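Local atomic coordinates of endo-beta-1,2-glucanase (Talaromyces funiculosus, PDB entry 6IMV), a protein that catalyses the endo-type hydrolysis of beta-1,2-glucans, as a fungal member of a glycoside hydrolase family first defined through it. Residues A[137-143]-A[157-162]; A[215-219]-A[242-246]. All blocks are in the same frame, centred on the assembly; numbering follows the deposited sequence.

Interaction 1 of 2, residues A[137-143]-A[157-162]; sequences FGGFLPW and WNNRVP. With BGC (beta-D-glucopyranose), chain D.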
ATOM      1  N   PHE A 137     -19.305  -5.701  12.563  1.00 12.74           N
ATOM      2  CA  PHE A 137     -18.070  -5.739  11.764  1.00 12.58           C
ATOM      3  C   PHE A 137     -17.016  -6.643  12.416  1.00 12.63           C
ATOM      4  O   PHE A 137     -15.993  -6.912  11.799  1.00 12.51           O
ATOM      5  CB  PHE A 137     -17.525  -4.328  11.533  1.00 12.38           C
ATOM      6  CG  PHE A 137     -18.294  -3.569  10.487  1.00 12.23           C
ATOM      7  CD1 PHE A 137     -18.192  -3.918   9.148  1.00 12.15           C
ATOM      8  CD2 PHE A 137     -19.185  -2.569  10.844  1.00 12.34           C
ATOM      9  CE1 PHE A 137     -18.923  -3.247   8.182  1.00 12.09           C
ATOM     10  CE2 PHE A 137     -19.927  -1.910   9.877  1.00 12.22           C
ATOM     11  CZ  PHE A 137     -19.792  -2.244   8.549  1.00 12.27           C
ATOM     12  N   GLY A 138     -17.259  -7.071  13.663  1.00 12.67           N
ATOM     13  CA  GLY A 138     -16.376  -8.012  14.379  1.00 13.00           C
ATOM     14  C   GLY A 138     -14.957  -7.485  14.560  1.00 13.10           C
ATOM     15  O   GLY A 138     -14.030  -8.274  14.622  1.00 13.94           O
ATOM     16  N   GLY A 139     -14.799  -6.156  14.635  1.00 12.93           N
ATOM     17  CA  GLY A 139     -13.516  -5.501  14.909  1.00 13.27           C
ATOM     18  C   GLY A 139     -12.740  -5.123  13.651  1.00 13.23           C
ATOM     19  O   GLY A 139     -11.647  -4.548  13.741  1.00 13.85           O
ATOM     20  N   PHE A 140     -13.310  -5.429  12.482  1.00 12.65           N
ATOM     21  CA  PHE A 140     -12.785  -5.052  11.186  1.00 12.59           C
ATOM     22  C   PHE A 140     -13.393  -3.711  10.775  1.00 12.41           C
ATOM     23  O   PHE A 140     -14.375  -3.261  11.378  1.00 12.11           O
ATOM     24  CB  PHE A 140     -13.120  -6.132  10.153  1.00 12.60           C
ATOM     25  CG  PHE A 140     -12.512  -7.477  10.454  1.00 13.13           C
ATOM     26  CD1 PHE A 140     -11.181  -7.731  10.161  1.00 13.01           C
ATOM     27  CD2 PHE A 140     -13.263  -8.489  11.033  1.00 13.24           C
ATOM     28  CE1 PHE A 140     -10.620  -8.969  10.424  1.00 13.35           C
ATOM     29  CE2 PHE A 140     -12.698  -9.725  11.298  1.00 13.24           C
ATOM     30  CZ  PHE A 140     -11.378  -9.966  10.992  1.00 13.49           C
ATOM     31  N   LEU A 141     -12.808  -3.090   9.748  1.00 12.09           N
ATOM     32  CA  LEU A 141     -13.263  -1.789   9.270  1.00 12.28           C
ATOM     33  C   LEU A 141     -13.770  -1.906   7.835  1.00 12.27           C
ATOM     34  O   LEU A 141     -13.085  -2.442   6.963  1.00 12.48           O
ATOM     35  CB  LEU A 141     -12.113  -0.780   9.325  1.00 12.65           C
ATOM     36  CG  LEU A 141     -11.514  -0.502  10.701  1.00 13.00           C
ATOM     37  CD1 LEU A 141     -10.356   0.475  10.574  1.00 13.09           C
ATOM     38  CD2 LEU A 141     -12.561   0.027  11.670  1.00 13.08           C
ATOM     39  N   PRO A 142     -14.954  -1.330   7.535  1.00 12.25           N
ATOM     40  CA  PRO A 142     -15.403  -1.135   6.162  1.00 12.58           C
ATOM     41  C   PRO A 142     -14.696   0.111   5.612  1.00 12.53           C
ATOM     42  O   PRO A 142     -13.883   0.683   6.307  1.00 12.51           O
ATOM     43  CB  PRO A 142     -16.897  -0.874   6.354  1.00 12.62           C
ATOM     44  CG  PRO A 142     -16.938  -0.071   7.627  1.00 12.43           C
ATOM     45  CD  PRO A 142     -15.868  -0.700   8.499  1.00 12.65           C
ATOM     46  N   TRP A 143     -15.025   0.526   4.393  1.00 12.72           N
ATOM     47  CA  TRP A 143     -14.773   1.916   3.990  1.00 13.23           C
ATOM     48  C   TRP A 143     -15.615   2.821   4.896  1.00 13.40           C
ATOM     49  O   TRP A 143     -16.783   2.525   5.146  1.00 14.62           O
ATOM     50  CB  TRP A 143     -15.096   2.138   2.511  1.00 12.76           C
ATOM     51  CG  TRP A 143     -14.089   1.544   1.579  1.00 12.66           C
ATOM     52  CD1 TRP A 143     -13.896   0.221   1.314  1.00 12.86           C
ATOM     53  CD2 TRP A 143     -13.137   2.257   0.768  1.00 12.83           C
ATOM     54  NE1 TRP A 143     -12.893   0.063   0.396  1.00 12.64           N
ATOM     55  CE2 TRP A 143     -12.404   1.292   0.048  1.00 12.63           C
ATOM     56  CE3 TRP A 143     -12.835   3.611   0.579  1.00 12.69           C
ATOM     57  CZ2 TRP A 143     -11.380   1.639  -0.831  1.00 12.66           C
ATOM     58  CZ3 TRP A 143     -11.824   3.954  -0.294  1.00 12.86           C
ATOM     59  CH2 TRP A 143     -11.108   2.977  -0.988  1.00 12.91           C
ATOM     60  N   TRP A 157     -20.952   1.133   1.999  1.00 17.38           N
ATOM     61  CA  TRP A 157     -20.278   0.097   2.769  1.00 15.60           C
ATOM     62  C   TRP A 157     -20.990  -0.206   4.093  1.00 14.93           C
ATOM     63  O   TRP A 157     -20.483  -0.976   4.894  1.00 13.92           O
ATOM     64  CB  TRP A 157     -18.803   0.461   2.934  1.00 14.97           C
ATOM     65  CG  TRP A 157     -18.053   0.201   1.664  1.00 14.58           C
ATOM     66  CD1 TRP A 157     -17.911   1.054   0.608  1.00 14.65           C
ATOM     67  CD2 TRP A 157     -17.418  -1.029   1.273  1.00 14.31           C
ATOM     68  NE1 TRP A 157     -17.202   0.454  -0.398  1.00 14.69           N
ATOM     69  CE2 TRP A 157     -16.886  -0.826  -0.020  1.00 14.66           C
ATOM     70  CE3 TRP A 157     -17.243  -2.275   1.883  1.00 13.98           C
ATOM     71  CZ2 TRP A 157     -16.190  -1.824  -0.704  1.00 14.59           C
ATOM     72  CZ3 TRP A 157     -16.543  -3.256   1.215  1.00 14.35           C
ATOM     73  CH2 TRP A 157     -16.029  -3.033  -0.067  1.00 14.63           C
ATOM     74  N   ASN A 158     -22.211   0.310   4.274  1.00 14.49           N
ATOM     75  CA  ASN A 158     -23.085  -0.212   5.320  1.00 14.15           C
ATOM     76  C   ASN A 158     -23.222  -1.719   5.112  1.00 13.96           C
ATOM     77  O   ASN A 158     -23.457  -2.155   4.012  1.00 13.28           O
ATOM     78  CB  ASN A 158     -24.452   0.470   5.332  1.00 13.98           C
ATOM     79  CG  ASN A 158     -24.361   1.893   5.830  1.00 14.61           C
ATOM     80  OD1 ASN A 158     -24.056   2.120   6.998  1.00 14.59           O
ATOM     81  ND2 ASN A 158     -24.572   2.854   4.943  1.00 15.13           N
ATOM     82  N   ASN A 159     -23.008  -2.496   6.177  1.00 14.72           N
ATOM     83  CA  ASN A 159     -23.237  -3.949   6.181  1.00 15.04           C
ATOM     84  C   ASN A 159     -22.358  -4.689   5.158  1.00 14.86           C
ATOM     85  O   ASN A 159     -22.707  -5.773   4.698  1.00 14.62           O
ATOM     86  CB  ASN A 159     -24.720  -4.251   5.942  1.00 15.49           C
ATOM     87  CG  ASN A 159     -25.586  -3.655   7.024  1.00 15.42           C
ATOM     88  OD1 ASN A 159     -25.263  -3.759   8.208  1.00 16.99           O
ATOM     89  ND2 ASN A 159     -26.648  -2.986   6.622  1.00 14.86           N
ATOM     90  N   ARG A 160     -21.198  -4.121   4.823  1.00 14.82           N
ATOM     91  CA  ARG A 160     -20.267  -4.743   3.877  1.00 14.78           C
ATOM     92  C   ARG A 160     -18.854  -4.520   4.408  1.00 14.94           C
ATOM     93  O   ARG A 160     -18.558  -3.395   4.851  1.00 14.22           O
ATOM     94  CB  ARG A 160     -20.386  -4.126   2.477  1.00 15.11           C
ATOM     95  CG  ARG A 160     -21.726  -4.337   1.789  1.00 15.89           C
ATOM     96  CD  ARG A 160     -21.858  -3.536   0.508  1.00 16.22           C
ATOM     97  NE  ARG A 160     -20.995  -4.061  -0.546  1.00 16.64           N
ATOM     98  CZ  ARG A 160     -19.988  -3.407  -1.128  1.00 16.62           C
ATOM     99  NH1 ARG A 160     -19.787  -2.124  -0.888  1.00 17.17           N
ATOM    100  NH2 ARG A 160     -19.188  -4.049  -1.960  1.00 16.02           N
ATOM    101  N   VAL A 161     -18.000  -5.567   4.362  1.00 13.66           N
ATOM    102  CA  VAL A 161     -16.645  -5.445   4.870  1.00 13.02           C
ATOM    103  C   VAL A 161     -15.678  -6.200   3.954  1.00 12.96           C
ATOM    104  O   VAL A 161     -15.933  -7.344   3.575  1.00 12.60           O
ATOM    105  CB  VAL A 161     -16.551  -5.883   6.346  1.00 13.03           C
ATOM    106  CG1 VAL A 161     -16.876  -7.361   6.542  1.00 12.99           C
ATOM    107  CG2 VAL A 161     -15.190  -5.550   6.944  1.00 13.01           C
ATOM    108  N   PRO A 162     -14.557  -5.557   3.539  1.00 12.70           N
ATOM    109  CA  PRO A 162     -13.593  -6.166   2.628  1.00 12.52           C
ATOM    110  C   PRO A 162     -12.425  -6.821   3.376  1.00 12.83           C
ATOM    111  O   PRO A 162     -11.818  -6.191   4.279  1.00 13.16           O
ATOM    112  CB  PRO A 162     -13.117  -4.931   1.853  1.00 12.83           C
ATOM    113  CG  PRO A 162     -13.038  -3.850   2.917  1.00 12.78           C
ATOM    114  CD  PRO A 162     -14.169  -4.176   3.882  1.00 12.88           C
TER
HETATM  115  C2  BGC D   2      -9.515  -2.785  -3.344  1.00 17.05           C
HETATM  116  C3  BGC D   2     -10.031  -2.530  -1.932  1.00 17.00           C
HETATM  117  C4  BGC D   2     -11.541  -2.732  -1.882  1.00 16.65           C
HETATM  118  C5  BGC D   2     -11.857  -4.139  -2.388  1.00 17.02           C
HETATM  119  C6  BGC D   2     -13.326  -4.497  -2.432  1.00 16.85           C
HETATM  120  C1  BGC D   2      -9.962  -4.159  -3.814  1.00 16.78           C
HETATM  121  O2  BGC D   2      -8.094  -2.789  -3.354  1.00 17.55           O
HETATM  122  O3  BGC D   2      -9.725  -1.209  -1.500  1.00 16.79           O
HETATM  123  O4  BGC D   2     -11.990  -2.584  -0.544  1.00 16.26           O
HETATM  124  O5  BGC D   2     -11.367  -4.300  -3.712  1.00 17.18           O
HETATM  125  O6  BGC D   2     -13.996  -3.585  -3.272  1.00 17.90           O

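Interaction 2 of 2, residues A[215-219]-A[242-246]; sequences GKVCA and TSYLN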
ATOM      1  N   GLY A 215     -11.762 -23.625   1.335  1.00 19.79           N
ATOM      2  CA  GLY A 215     -10.681 -22.728   0.916  1.00 19.20           C
ATOM      3  C   GLY A 215     -11.178 -21.390   0.390  1.00 19.09           C
ATOM      4  O   GLY A 215     -10.368 -20.567  -0.055  1.00 18.85           O
ATOM      5  N   LYS A 216     -12.499 -21.161   0.445  1.00 18.70           N
ATOM      6  CA  LYS A 216     -13.109 -19.957  -0.112  1.00 19.10           C
ATOM      7  C   LYS A 216     -13.200 -18.897   0.985  1.00 17.68           C
ATOM      8  O   LYS A 216     -13.803 -19.131   2.033  1.00 17.95           O
ATOM      9  CB  LYS A 216     -14.475 -20.267  -0.729  1.00 20.84           C
ATOM     10  CG  LYS A 216     -14.401 -21.121  -1.984  1.00 22.88           C
ATOM     11  CD  LYS A 216     -15.734 -21.596  -2.529  1.00 24.61           C
ATOM     12  CE  LYS A 216     -15.550 -22.587  -3.662  1.00 26.46           C
ATOM     13  NZ  LYS A 216     -16.792 -22.758  -4.452  1.00 28.49           N
ATOM     14  N   VAL A 217     -12.605 -17.731   0.709  1.00 15.94           N
ATOM     15  CA  VAL A 217     -12.564 -16.592   1.627  1.00 15.26           C
ATOM     16  C   VAL A 217     -13.239 -15.412   0.927  1.00 15.26           C
ATOM     17  O   VAL A 217     -12.840 -15.069  -0.180  1.00 15.67           O
ATOM     18  CB  VAL A 217     -11.113 -16.255   2.026  1.00 14.97           C
ATOM     19  CG1 VAL A 217     -11.037 -14.990   2.881  1.00 15.21           C
ATOM     20  CG2 VAL A 217     -10.423 -17.418   2.735  1.00 14.62           C
ATOM     21  N   CYS A 218     -14.256 -14.798   1.553  1.00 15.03           N
ATOM     22  CA  CYS A 218     -14.977 -13.688   0.908  1.00 15.40           C
ATOM     23  C   CYS A 218     -14.024 -12.511   0.652  1.00 15.03           C
ATOM     24  O   CYS A 218     -13.303 -12.094   1.545  1.00 15.53           O
ATOM     25  CB  CYS A 218     -16.138 -13.148   1.733  1.00 15.94           C
ATOM     26  SG  CYS A 218     -17.202 -14.407   2.475  1.00 16.47           S
ATOM     27  N   ALA A 219     -14.065 -11.963  -0.567  1.00 15.24           N
ATOM     28  CA  ALA A 219     -13.449 -10.678  -0.860  1.00 14.58           C
ATOM     29  C   ALA A 219     -14.214  -9.580  -0.114  1.00 14.83           C
ATOM     30  O   ALA A 219     -13.607  -8.682   0.515  1.00 14.52           O
ATOM     31  CB  ALA A 219     -13.419 -10.438  -2.351  1.00 14.80           C
ATOM     32  N   THR A 242     -19.520 -14.244  -5.804  1.00 22.62           N
ATOM     33  CA  THR A 242     -18.636 -15.381  -5.921  1.00 24.05           C
ATOM     34  C   THR A 242     -17.182 -14.890  -6.065  1.00 24.02           C
ATOM     35  O   THR A 242     -16.335 -15.587  -6.642  1.00 24.07           O
ATOM     36  CB  THR A 242     -19.155 -16.271  -7.061  1.00 25.41           C
ATOM     37  OG1 THR A 242     -18.424 -17.491  -7.017  1.00 32.70           O
ATOM     38  CG2 THR A 242     -19.039 -15.646  -8.433  1.00 25.42           C
ATOM     39  N   SER A 243     -16.895 -13.701  -5.512  1.00 22.90           N
ATOM     40  CA  SER A 243     -15.552 -13.097  -5.481  1.00 22.05           C
ATOM     41  C   SER A 243     -14.828 -13.505  -4.194  1.00 20.44           C
ATOM     42  O   SER A 243     -15.252 -13.143  -3.091  1.00 18.98           O
ATOM     43  CB  SER A 243     -15.616 -11.592  -5.569  1.00 23.04           C
ATOM     44  OG  SER A 243     -15.899 -11.175  -6.893  1.00 26.76           O
ATOM     45  N   TYR A 244     -13.706 -14.207  -4.345  1.00 18.98           N
ATOM     46  CA  TYR A 244     -12.942 -14.707  -3.207  1.00 18.77           C
ATOM     47  C   TYR A 244     -11.511 -14.166  -3.252  1.00 17.52           C
ATOM     48  O   TYR A 244     -10.992 -13.839  -4.309  1.00 16.44           O
ATOM     49  CB  TYR A 244     -12.943 -16.238  -3.192  1.00 19.04           C
ATOM     50  CG  TYR A 244     -14.316 -16.850  -3.284  1.00 19.61           C
ATOM     51  CD1 TYR A 244     -15.208 -16.744  -2.228  1.00 19.93           C
ATOM     52  CD2 TYR A 244     -14.731 -17.518  -4.428  1.00 19.95           C
ATOM     53  CE1 TYR A 244     -16.479 -17.289  -2.303  1.00 20.17           C
ATOM     54  CE2 TYR A 244     -16.000 -18.073  -4.515  1.00 20.37           C
ATOM     55  CZ  TYR A 244     -16.878 -17.949  -3.452  1.00 20.71           C
ATOM     56  OH  TYR A 244     -18.130 -18.488  -3.522  1.00 22.07           O
ATOM     57  N   LEU A 245     -10.903 -14.069  -2.066  1.00 16.71           N
ATOM     58  CA  LEU A 245      -9.482 -13.807  -1.929  1.00 16.51           C
ATOM     59  C   LEU A 245      -8.733 -15.100  -2.254  1.00 16.30           C
ATOM     60  O   LEU A 245      -8.490 -15.901  -1.365  1.00 16.02           O
ATOM     61  CB  LEU A 245      -9.199 -13.337  -0.498  1.00 16.00           C
ATOM     62  CG  LEU A 245      -9.886 -12.038  -0.095  1.00 15.65           C
ATOM     63  CD1 LEU A 245      -9.393 -11.561   1.256  1.00 15.33           C
ATOM     64  CD2 LEU A 245      -9.659 -10.960  -1.145  1.00 16.05           C
ATOM     65  N   ASN A 246      -8.405 -15.293  -3.539  1.00 16.44           N
ATOM     66  CA  ASN A 246      -7.877 -16.576  -4.011  1.00 16.29           C
ATOM     67  C   ASN A 246      -6.640 -16.388  -4.900  1.00 15.32           C
ATOM     68  O   ASN A 246      -6.273 -17.310  -5.656  1.00 15.13           O
ATOM     69  CB  ASN A 246      -8.954 -17.360  -4.760  1.00 17.18           C
ATOM     70  CG  ASN A 246      -9.366 -16.710  -6.063  1.00 18.61           C
ATOM     71  OD1 ASN A 246      -9.078 -15.538  -6.296  1.00 20.04           O
ATOM     72  ND2 ASN A 246     -10.009 -17.476  -6.930  1.00 19.32           N
TER
HETATM   73  O   HOH W   1     -10.511 -18.043  -1.403  1.00 11.75           O
HETATM   74  O   HOH W   2     -18.449 -20.691  -5.046  1.00 30.09           O

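Interaction 1 of 2, residues A[137-143]-A[157-162]
Trp143 lays the start of its side chain over one face of the Trp157 indole. Its CB stands over that face, 3.7 Å from the centroid of the Trp157 five-membered ring, in a CH-pi contact, and CD1 of Trp143 comes to 3.4 Å from CE2 of Trp157. The two five-membered rings are tilted by 32°, so the pair is neither a parallel stack nor an edge-to-face one. In Trp143, CG lies anti to the carbonyl carbon (chi1 -74°), which carries the indole beyond Trp157 and sends NE1 to a bound beta-D-glucopyranose unit: NE1 donates to O4 of the sugar over 3.0 Å in a nearly straight bond (176°). Pro162 CB approaches the same O4, and the far edge of Trp157 (CZ2, CH2) lies beside O6, so the three residues line one side of this sugar, which Asp165 also binds. On the opposite face of Trp157 lies the guanidinium of Arg160, NH1 over the ring; its NE forms a salt bridge with Glu240. Away from the sugar, the Phe137 ring points its edge at the second segment, CE1 reaching Arg160 O at 3.4 Å and CD1 meeting Val161 CB, while Pro142 CD sits over one ring face. Pro142 CB also rests against Arg160 O, at 3.4 Å, and Val161 CG2 fills in beside Phe140 CB and Leu141 O. No direct hydrogen bond joins the segments; apolar and aromatic surfaces hold them together. Strand 160-162 is an edge strand paired with strand 220-223 and leads into helix 163-182, whose Asn166 bonds to Leu141 O and Pro162 O. Phe140 packs between that helix and helix 186-210, where its ring meets Phe210 edge-to-face.

Interaction 2 of 2, residues A[215-219]-A[242-246]
Segments 215-219 and 242-246 run at about 100° to each other and meet in a single beta bridge, Cys218 with Tyr244, in which Leu245 N donates to Val217 O (2.9 Å) and Ala219 N to Ser243 O (3.0 Å). The same Val217 O also receives a CA-H...O contact from Tyr244 CA. With CG anti to the carbonyl carbon (chi1 -52°), the Tyr244 ring crosses the Lys216 chain obliquely and turns one face to Lys216 CB, 4.0 Å from the ring centroid. The extended lysine chain continues along the ring, CD near CZ, and a water joins Lys216 NZ to Tyr244 OH, 2.7 Å from each. Replacing Tyr244 by an alanine would probably leave the Lys216 chain without its ring support and the bridging water without its hydroxyl partner. Leu245, centre of an inverse gamma turn, sets CD1 against Val217 CG1 at 4.1 Å and CD2 against Ala219 CB; Val217 and Leu245 both pack on helix 252-261. A second water accepts from Val217 N. Cys218 turns its CB away from 242-246, and its SG is disulfide-bonded to Cys239. Two backbone bonds thus join the segments, the disulfide ties Cys218 to strand 237-239 just before 242-246, and the lysine ammonium reaches the tyrosine through water.

Interaction 1 closes before interaction 2 opens along the chain; their centres lie about 16 Å apart, on the same side of the chain's centre. They touch where Pro162 CB packs on Ala219 O, 4.0 Å away. The three-stranded antiparallel sheet relates them: strand 160-162 belongs to interaction 1, its neighbour 220-223 begins right after segment 215-219, and strand 237-239 shortly precedes segment 242-246. Helix 186-210 packs on interaction 1 and runs into strand 211-213, the antiparallel partner of strand 216-217. Trp143, Trp157 and Pro162 of interaction 1 touch the bound glucose unit, while the side chains of Ala219 and Leu245 lie about 6 Å from bound sugar units, placing both contacts beside the carbohydrate-binding region.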